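Local coordinates for penicillin-binding protein A (Mycobacterium tuberculosis, PDB 3UN7) that probably acts as a D,D-transpeptidase that cross-links the peptidoglycan of the cell wall and helps to regulate cell length, at residues 211-216 and 240-245; 391-396 and 418-423; 273-278 and 359-364. All coordinates share one frame; numbering follows the deposited sequence.

Contact 1 of 3, residues 211-216 and 240-245; sequences TEQLTA and EPTVSL
Residues Gln213 to Thr215 and Thr242 to Ser244 pair as a small two-stranded antiparallel sheet at the periphery of the transpeptidase domain, far from the centre of the chain. Leu214 and Val243 form its hydrogen-bonded pair: Leu214 N donates to Val243 O over 2.8 Å, almost straight at 173°, and Val243 N returns a bond of 2.8 Å to Leu214 O. Leu245 N to Glu212 O (2.9 Å) and Ala216 N to Pro241 O (3.2 Å) extend the pairing at its two ends; Pro241 lacks an N-H but can still offer its carbonyl. Leu214 and Val243 share one face, as suits buried aliphatic residues. With CG anti to its carbonyl carbon (chi1 -54°), Leu214 runs alongside Leu245 and lays CD1 4.2 Å from Leu245 CB. Ala216 is small enough for its CB to sit 3.3 Å from Glu240 O. Across the other face, the chain of Gln213, bent at chi2, crosses Thr242 at about a right angle. Ser244 ends its strand as the N-cap of helix 245-251, its OG taking the N-H of Glu247. Leu214 rests on Ala256 and Arg263 of helix 254-264, while Ala216 and Val243 touch Cys237, which is disulfide-bonded to Cys253.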
loop_
_atom_site.group_PDB
_atom_site.type_symbol
_atom_site.label_atom_id
_atom_site.label_comp_id
_atom_site.label_asym_id
_atom_site.label_seq_id
_atom_site.Cartn_x
_atom_site.Cartn_y
_atom_site.Cartn_z
ATOM N N THR A 211 3.418 -5.673 -29.688
ATOM C CA THR A 211 4.468 -5.926 -30.656
ATOM C C THR A 211 4.835 -4.683 -31.443
ATOM O O THR A 211 5.773 -4.725 -32.226
ATOM C CB THR A 211 4.116 -7.063 -31.659
ATOM O OG1 THR A 211 3.864 -6.498 -32.952
ATOM C CG2 THR A 211 2.920 -7.876 -31.190
ATOM N N GLU A 212 4.110 -3.582 -31.234
ATOM C CA GLU A 212 4.400 -2.368 -31.975
ATOM C C GLU A 212 5.694 -1.727 -31.490
ATOM O O GLU A 212 6.093 -1.890 -30.332
ATOM C CB GLU A 212 3.239 -1.371 -31.916
ATOM C CG GLU A 212 3.073 -0.680 -30.573
ATOM C CD GLU A 212 2.795 0.796 -30.726
ATOM O OE1 GLU A 212 3.245 1.400 -31.741
ATOM O OE2 GLU A 212 2.136 1.353 -29.830
ATOM N N GLN A 213 6.325 -0.977 -32.386
ATOM C CA GLN A 213 7.704 -0.552 -32.206
ATOM C C GLN A 213 7.818 0.850 -31.620
ATOM O O GLN A 213 7.174 1.776 -32.101
ATOM C CB GLN A 213 8.453 -0.659 -33.544
ATOM C CG GLN A 213 8.514 -2.101 -34.090
ATOM C CD GLN A 213 9.319 -3.026 -33.194
ATOM O OE1 GLN A 213 8.802 -4.023 -32.684
ATOM N NE2 GLN A 213 10.584 -2.678 -32.971
ATOM N N LEU A 214 8.630 0.982 -30.569
ATOM C CA LEU A 214 8.882 2.273 -29.922
ATOM C C LEU A 214 10.378 2.546 -29.837
ATOM O O LEU A 214 11.193 1.614 -29.891
ATOM C CB LEU A 214 8.287 2.298 -28.510
ATOM C CG LEU A 214 6.812 1.943 -28.360
ATOM C CD1 LEU A 214 6.492 1.593 -26.887
ATOM C CD2 LEU A 214 5.963 3.076 -28.856
ATOM N N THR A 215 10.732 3.816 -29.662
ATOM C CA THR A 215 12.137 4.222 -29.615
ATOM C C THR A 215 12.949 3.454 -28.571
ATOM O O THR A 215 12.472 3.175 -27.467
ATOM C CB THR A 215 12.323 5.752 -29.428
ATOM O OG1 THR A 215 13.722 6.050 -29.412
ATOM C CG2 THR A 215 11.687 6.253 -28.130
ATOM N N ALA A 216 14.167 3.093 -28.962
ATOM C CA ALA A 216 15.118 2.455 -28.074
ATOM C C ALA A 216 16.169 3.469 -27.626
ATOM O O ALA A 216 17.081 3.120 -26.880
ATOM C CB ALA A 216 15.779 1.269 -28.772
ATOM N N GLU A 240 18.932 -2.226 -31.230
ATOM C CA GLU A 240 18.197 -1.943 -32.457
ATOM C C GLU A 240 17.683 -0.509 -32.356
ATOM O O GLU A 240 17.626 0.035 -31.254
ATOM C CB GLU A 240 17.017 -2.913 -32.618
ATOM C CG GLU A 240 17.389 -4.385 -32.622
ATOM C CD GLU A 240 17.627 -4.905 -31.215
ATOM O OE1 GLU A 240 18.729 -5.433 -30.955
ATOM O OE2 GLU A 240 16.725 -4.751 -30.363
ATOM N N PRO A 241 17.342 0.117 -33.496
ATOM C CA PRO A 241 16.708 1.453 -33.465
ATOM C C PRO A 241 15.430 1.511 -32.615
ATOM O O PRO A 241 15.187 2.507 -31.932
ATOM C CB PRO A 241 16.376 1.720 -34.938
ATOM C CG PRO A 241 17.371 0.886 -35.707
ATOM C CD PRO A 241 17.580 -0.351 -34.876
ATOM N N THR A 242 14.624 0.451 -32.664
ATOM C CA THR A 242 13.358 0.397 -31.924
ATOM C C THR A 242 13.228 -0.913 -31.151
ATOM O O THR A 242 14.007 -1.839 -31.371
ATOM C CB THR A 242 12.156 0.556 -32.873
ATOM O OG1 THR A 242 12.149 -0.524 -33.810
ATOM C CG2 THR A 242 12.231 1.893 -33.639
ATOM N N VAL A 243 12.259 -0.979 -30.230
ATOM C CA VAL A 243 11.912 -2.230 -29.546
ATOM C C VAL A 243 10.394 -2.337 -29.444
ATOM O O VAL A 243 9.692 -1.328 -29.507
ATOM C CB VAL A 243 12.514 -2.342 -28.112
ATOM C CG1 VAL A 243 14.047 -2.566 -28.157
ATOM C CG2 VAL A 243 12.145 -1.136 -27.269
ATOM N N SER A 244 9.903 -3.563 -29.290
ATOM C CA SER A 244 8.481 -3.794 -29.092
ATOM C C SER A 244 8.034 -3.195 -27.761
ATOM O O SER A 244 8.824 -3.102 -26.820
ATOM C CB SER A 244 8.181 -5.293 -29.113
ATOM O OG SER A 244 8.680 -5.928 -27.940
ATOM N N LEU A 245 6.767 -2.792 -27.691
ATOM C CA LEU A 245 6.149 -2.374 -26.437
ATOM C C LEU A 245 6.414 -3.416 -25.341
ATOM O O LEU A 245 6.799 -3.049 -24.241
ATOM C CB LEU A 245 4.641 -2.138 -26.635
ATOM C CG LEU A 245 3.778 -1.477 -25.548
ATOM C CD1 LEU A 245 2.550 -0.814 -26.177
ATOM C CD2 LEU A 245 3.351 -2.490 -24.524
#

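Contact 2 of 3, residues 391-396 and 418-423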
loop_
_atom_site.group_PDB
_atom_site.type_symbol
_atom_site.label_atom_id
_atom_site.label_comp_id
_atom_site.label_asym_id
_atom_site.label_seq_id
_atom_site.Cartn_x
_atom_site.Cartn_y
_atom_site.Cartn_z
ATOM N N GLN A 391 4.860 -18.552 -9.764
ATOM C CA GLN A 391 5.045 -17.552 -10.800
ATOM C C GLN A 391 4.535 -16.208 -10.291
ATOM O O GLN A 391 3.385 -16.090 -9.862
ATOM C CB GLN A 391 4.281 -17.963 -12.060
ATOM C CG GLN A 391 4.600 -17.131 -13.273
ATOM C CD GLN A 391 3.764 -17.522 -14.476
ATOM O OE1 GLN A 391 2.530 -17.573 -14.408
ATOM N NE2 GLN A 391 4.431 -17.793 -15.591
ATOM N N ILE A 392 5.397 -15.203 -10.341
ATOM C CA ILE A 392 5.062 -13.882 -9.813
ATOM C C ILE A 392 4.973 -12.926 -10.995
ATOM O O ILE A 392 5.823 -12.978 -11.886
ATOM C CB ILE A 392 6.141 -13.383 -8.820
ATOM C CG1 ILE A 392 6.183 -14.264 -7.575
ATOM C CG2 ILE A 392 5.904 -11.917 -8.415
ATOM C CD1 ILE A 392 7.333 -13.925 -6.620
ATOM N N ALA A 393 3.933 -12.095 -11.011
ATOM C CA ALA A 393 3.816 -10.996 -11.950
ATOM C C ALA A 393 4.207 -9.766 -11.151
ATOM O O ALA A 393 3.692 -9.561 -10.049
ATOM C CB ALA A 393 2.374 -10.858 -12.443
ATOM N N SER A 394 5.095 -8.943 -11.692
ATOM C CA SER A 394 5.564 -7.797 -10.938
ATOM C C SER A 394 5.944 -6.614 -11.813
ATOM O O SER A 394 6.027 -6.726 -13.035
ATOM C CB SER A 394 6.774 -8.210 -10.091
ATOM O OG SER A 394 7.928 -8.358 -10.913
ATOM N N LYS A 395 6.181 -5.476 -11.160
ATOM C CA LYS A 395 6.852 -4.342 -11.775
ATOM C C LYS A 395 7.739 -3.698 -10.704
ATOM O O LYS A 395 7.234 -3.285 -9.659
ATOM C CB LYS A 395 5.843 -3.323 -12.314
ATOM C CG LYS A 395 6.489 -2.194 -13.142
ATOM C CD LYS A 395 6.905 -2.711 -14.523
ATOM C CE LYS A 395 7.671 -1.671 -15.338
ATOM N NZ LYS A 395 8.988 -1.347 -14.733
ATOM N N THR A 396 9.048 -3.618 -10.958
ATOM C CA THR A 396 9.943 -2.928 -10.021
ATOM C C THR A 396 10.441 -1.639 -10.643
ATOM O O THR A 396 10.747 -1.587 -11.840
ATOM C CB THR A 396 11.124 -3.812 -9.480
ATOM O OG1 THR A 396 12.348 -3.477 -10.128
ATOM C CG2 THR A 396 10.865 -5.271 -9.643
ATOM N N ALA A 418 0.632 -12.897 -7.156
ATOM C CA ALA A 418 1.030 -14.287 -7.295
ATOM C C ALA A 418 -0.035 -15.190 -6.665
ATOM O O ALA A 418 -0.774 -14.731 -5.809
ATOM C CB ALA A 418 2.391 -14.515 -6.607
ATOM N N PRO A 419 -0.145 -16.463 -7.118
ATOM C CA PRO A 419 0.481 -17.004 -8.322
ATOM C C PRO A 419 -0.107 -16.269 -9.506
ATOM O O PRO A 419 -1.303 -15.957 -9.492
ATOM C CB PRO A 419 0.016 -18.470 -8.340
ATOM C CG PRO A 419 -0.366 -18.771 -6.938
ATOM C CD PRO A 419 -0.943 -17.487 -6.420
ATOM N N ALA A 420 0.703 -15.968 -10.514
ATOM C CA ALA A 420 0.264 -15.062 -11.563
ATOM C C ALA A 420 -0.991 -15.534 -12.287
ATOM O O ALA A 420 -1.780 -14.712 -12.758
ATOM C CB ALA A 420 1.393 -14.802 -12.568
ATOM N N GLN A 421 -1.172 -16.849 -12.379
ATOM C CA GLN A 421 -2.273 -17.407 -13.179
ATOM C C GLN A 421 -3.582 -17.571 -12.415
ATOM O O GLN A 421 -4.638 -17.746 -13.034
ATOM C CB GLN A 421 -1.870 -18.725 -13.822
ATOM C CG GLN A 421 -1.066 -18.548 -15.083
ATOM C CD GLN A 421 -0.585 -19.852 -15.658
ATOM O OE1 GLN A 421 0.588 -20.194 -15.537
ATOM N NE2 GLN A 421 -1.481 -20.588 -16.300
ATOM N N ALA A 422 -3.506 -17.496 -11.087
ATOM C CA ALA A 422 -4.688 -17.569 -10.216
ATOM C C ALA A 422 -4.336 -16.905 -8.880
ATOM O O ALA A 422 -4.127 -17.588 -7.896
ATOM C CB ALA A 422 -5.100 -19.022 -10.015
ATOM N N PRO A 423 -4.205 -15.561 -8.874
ATOM C CA PRO A 423 -3.611 -14.822 -7.751
ATOM C C PRO A 423 -4.337 -14.913 -6.407
ATOM O O PRO A 423 -5.572 -14.935 -6.357
ATOM C CB PRO A 423 -3.588 -13.376 -8.253
ATOM C CG PRO A 423 -3.669 -13.493 -9.761
ATOM C CD PRO A 423 -4.555 -14.665 -9.992
#
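One backbone hydrogen bond, from Ala420 N to Gln391 O over 2.8 Å, joins the approach to strand 393-399 to the type I beta turn Pro419-Ala422. The turn belongs to the hairpin connection between strands 411-418 and 425-431 of the five-stranded antiparallel sheet in the transpeptidase domain, and strand 393-399 is an outermost strand of that sheet. The bond is bent, with 141° at the hydrogen, and its donor lies well out of the carbonyl plane. A CA-H...O contact from Pro419 CA, at 3.4 Å, gives the same Gln391 O a second approach. Pro419 follows a cis peptide bond and holds the first position of the turn, which asks only for a carbonyl: its O accepts the N-H of Ala422, and the N-H that proline lacks costs the turn nothing. The helical backbone angles of the turn are those of Ala420 and Gln421.

Three alanines let the backbones come this near. The methyl of Ala420 points at residues 391-396 and fits between the side chain of Gln391 and Ala393, whose CB is 4.1 Å from Ala420 CB. Ala418 turns its CB toward the CG1 branch of Ile392, 3.9 Å away; this apolar patch continues onto helix 446-458, where both residues touch Ile454. On another side, Val375 of helix 364-379 meets Gln391 and Ala420.

The long aliphatic part of Gln391 suits a place beside the Ala420 methyl, while its amide reaches on toward Gln421. A chi1 of -170° and an extended chain lay Gln391 CG 4.0 Å from Ala420 CB. The two amide planes are turned 48° apart. The side-chain oxygens, Gln391 OE1 and Gln421 OE1, lie 3.5 Å apart, and as two acceptors they form no hydrogen bond.

Contact 3 of 3, residues 273-278 and 359-364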
loop_
_atom_site.group_PDB
_atom_site.type_symbol
_atom_site.label_atom_id
_atom_site.label_comp_id
_atom_site.label_asym_id
_atom_site.label_seq_id
_atom_site.Cartn_x
_atom_site.Cartn_y
_atom_site.Cartn_z
ATOM N N ALA A 273 -5.947 6.342 -15.295
ATOM C CA ALA A 273 -5.620 6.641 -13.896
ATOM C C ALA A 273 -6.883 6.605 -13.031
ATOM O O ALA A 273 -6.898 5.989 -11.980
ATOM C CB ALA A 273 -4.927 8.005 -13.792
ATOM N N ARG A 274 -7.946 7.259 -13.500
ATOM C CA ARG A 274 -9.231 7.283 -12.802
ATOM C C ARG A 274 -9.853 5.885 -12.702
ATOM O O ARG A 274 -10.361 5.496 -11.644
ATOM C CB ARG A 274 -10.200 8.244 -13.493
ATOM C CG ARG A 274 -11.321 8.746 -12.597
ATOM C CD ARG A 274 -10.903 10.005 -11.820
ATOM N NE ARG A 274 -10.958 11.238 -12.626
ATOM C CZ ARG A 274 -9.932 11.756 -13.305
ATOM N NH1 ARG A 274 -8.738 11.159 -13.318
ATOM N NH2 ARG A 274 -10.101 12.875 -13.988
ATOM N N ALA A 275 -9.797 5.133 -13.798
ATOM C CA ALA A 275 -10.320 3.768 -13.821
ATOM C C ALA A 275 -9.638 2.906 -12.747
ATOM O O ALA A 275 -10.238 1.980 -12.208
ATOM C CB ALA A 275 -10.130 3.153 -15.198
ATOM N N PHE A 276 -8.383 3.232 -12.446
ATOM C CA PHE A 276 -7.608 2.496 -11.463
ATOM C C PHE A 276 -7.628 3.141 -10.091
ATOM O O PHE A 276 -6.807 2.799 -9.240
ATOM C CB PHE A 276 -6.168 2.327 -11.931
ATOM C CG PHE A 276 -5.949 1.114 -12.771
ATOM C CD1 PHE A 276 -5.777 -0.138 -12.173
ATOM C CD2 PHE A 276 -5.917 1.209 -14.152
ATOM C CE1 PHE A 276 -5.545 -1.283 -12.960
ATOM C CE2 PHE A 276 -5.689 0.069 -14.956
ATOM C CZ PHE A 276 -5.513 -1.173 -14.356
ATOM N N GLY A 277 -8.551 4.080 -9.890
ATOM C CA GLY A 277 -8.815 4.657 -8.580
ATOM C C GLY A 277 -8.114 5.955 -8.231
ATOM O O GLY A 277 -8.288 6.468 -7.126
ATOM N N LEU A 278 -7.303 6.490 -9.138
ATOM C CA LEU A 278 -6.679 7.782 -8.878
ATOM C C LEU A 278 -7.706 8.890 -9.090
ATOM O O LEU A 278 -8.638 8.729 -9.881
ATOM C CB LEU A 278 -5.474 8.003 -9.789
ATOM C CG LEU A 278 -4.127 7.408 -9.358
ATOM C CD1 LEU A 278 -4.207 5.894 -9.166
ATOM C CD2 LEU A 278 -3.080 7.777 -10.403
ATOM N N ARG A 359 -15.358 -1.373 -9.104
ATOM C CA ARG A 359 -15.218 -0.836 -10.456
ATOM C C ARG A 359 -14.474 -1.813 -11.364
ATOM O O ARG A 359 -13.581 -2.525 -10.908
ATOM C CB ARG A 359 -14.447 0.486 -10.375
ATOM C CG ARG A 359 -14.264 1.214 -11.690
ATOM C CD ARG A 359 -13.381 2.437 -11.485
ATOM N NE ARG A 359 -13.843 3.608 -12.248
ATOM C CZ ARG A 359 -13.959 3.683 -13.579
ATOM N NH1 ARG A 359 -13.673 2.643 -14.374
ATOM N NH2 ARG A 359 -14.378 4.818 -14.124
ATOM N N ARG A 360 -14.849 -1.868 -12.640
ATOM C CA ARG A 360 -13.994 -2.506 -13.629
ATOM C C ARG A 360 -13.057 -1.452 -14.218
ATOM O O ARG A 360 -13.508 -0.481 -14.841
ATOM C CB ARG A 360 -14.788 -3.198 -14.745
ATOM C CG ARG A 360 -13.872 -3.779 -15.819
ATOM C CD ARG A 360 -14.577 -4.671 -16.839
ATOM N NE ARG A 360 -14.826 -6.027 -16.343
ATOM C CZ ARG A 360 -13.894 -6.969 -16.165
ATOM N NH1 ARG A 360 -14.262 -8.165 -15.721
ATOM N NH2 ARG A 360 -12.606 -6.733 -16.425
ATOM N N ALA A 361 -11.754 -1.650 -14.011
ATOM C CA ALA A 361 -10.753 -0.701 -14.480
ATOM C C ALA A 361 -10.406 -0.947 -15.940
ATOM O O ALA A 361 -10.158 -0.013 -16.702
ATOM C CB ALA A 361 -9.502 -0.804 -13.630
ATOM N N VAL A 362 -10.399 -2.216 -16.316
ATOM C CA VAL A 362 -9.807 -2.638 -17.571
ATOM C C VAL A 362 -10.482 -3.958 -17.960
ATOM O O VAL A 362 -10.941 -4.702 -17.087
ATOM C CB VAL A 362 -8.259 -2.750 -17.351
ATOM C CG1 VAL A 362 -7.792 -4.193 -17.117
ATOM C CG2 VAL A 362 -7.517 -2.051 -18.426
ATOM N N SER A 363 -10.579 -4.233 -19.264
ATOM C CA SER A 363 -11.226 -5.447 -19.757
ATOM C C SER A 363 -10.421 -6.675 -19.310
ATOM O O SER A 363 -9.248 -6.535 -18.949
ATOM C CB SER A 363 -11.300 -5.404 -21.280
ATOM O OG SER A 363 -10.002 -5.487 -21.834
ATOM N N PRO A 364 -11.039 -7.873 -19.312
ATOM C CA PRO A 364 -10.275 -9.074 -18.957
ATOM C C PRO A 364 -9.089 -9.315 -19.889
ATOM O O PRO A 364 -8.052 -9.835 -19.461
ATOM C CB PRO A 364 -11.302 -10.201 -19.107
ATOM C CG PRO A 364 -12.627 -9.524 -18.899
ATOM C CD PRO A 364 -12.446 -8.201 -19.602
#
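At the Schellman motif that ends helix 266-275, Ala275 and Phe276 meet Ala361 in the chain leaving strand 357-360. The motif's bonds run from Leu278 N to Ala273 O and from Gly277 N to Arg274 O; Gly277 takes the positive phi that it needs, where a CB would be jammed against the preceding carbonyl oxygen.

Ala361 is central to the contact. Its methyl sits over the centre of the Phe276 ring, 3.9 Å from the centroid and 2° off the normal, a well-formed CH-pi contact. The same Ala361 CB lies 3.2 Å from Ala275 O, so a small side chain suits this tight place. Phe276 also reaches Val362, its CZ 4.4 Å from Val362 CB, extending the apolar surface.

Arg359 is extended through chi1 and chi2, which carries its CD to 3.3 Å from Ala275 O. The bend at chi3 (-140°) then sets the guanidinium against the backbone of Ala275, with Ala275 CA about 3.5 Å above the plane and offset toward the rim. Arg359 NH1 makes a weak hydrogen bond to Arg360 O. Arg360 points away from the helix: its NH2 bonds to Val362 O, in the guanidinium plane and within its own segment, and also to Gly330 O.

Phe276 packs on Ile198 and Ala201 of helix 196-205 and on Ile323 of helix 317-328, whose Thr326 also meets Ala361. Ser363 then N-caps helix 364-379.

Followed from the N terminus, contact 1 opens and closes first, bringing 211-216 and 240-245 together across 23 intervening residues. Contact 3 comes next and spans 80 residues, joining the end of helix 266-275 to the exit of strand 357-360; contact 2 then closes a 21-residue excursion at the edge of the five-stranded sheet. The three loops follow in series, neither nesting nor crossing. All lie within the transpeptidase domain, yet none touches another: contacts 2 and 3 are nearest by centres, about 19 Å apart, whereas contact 1 is about 25 Å from contact 2. Helix 364-379 bridges the later two, beginning after Ser363 and carrying Val375 to contact 2.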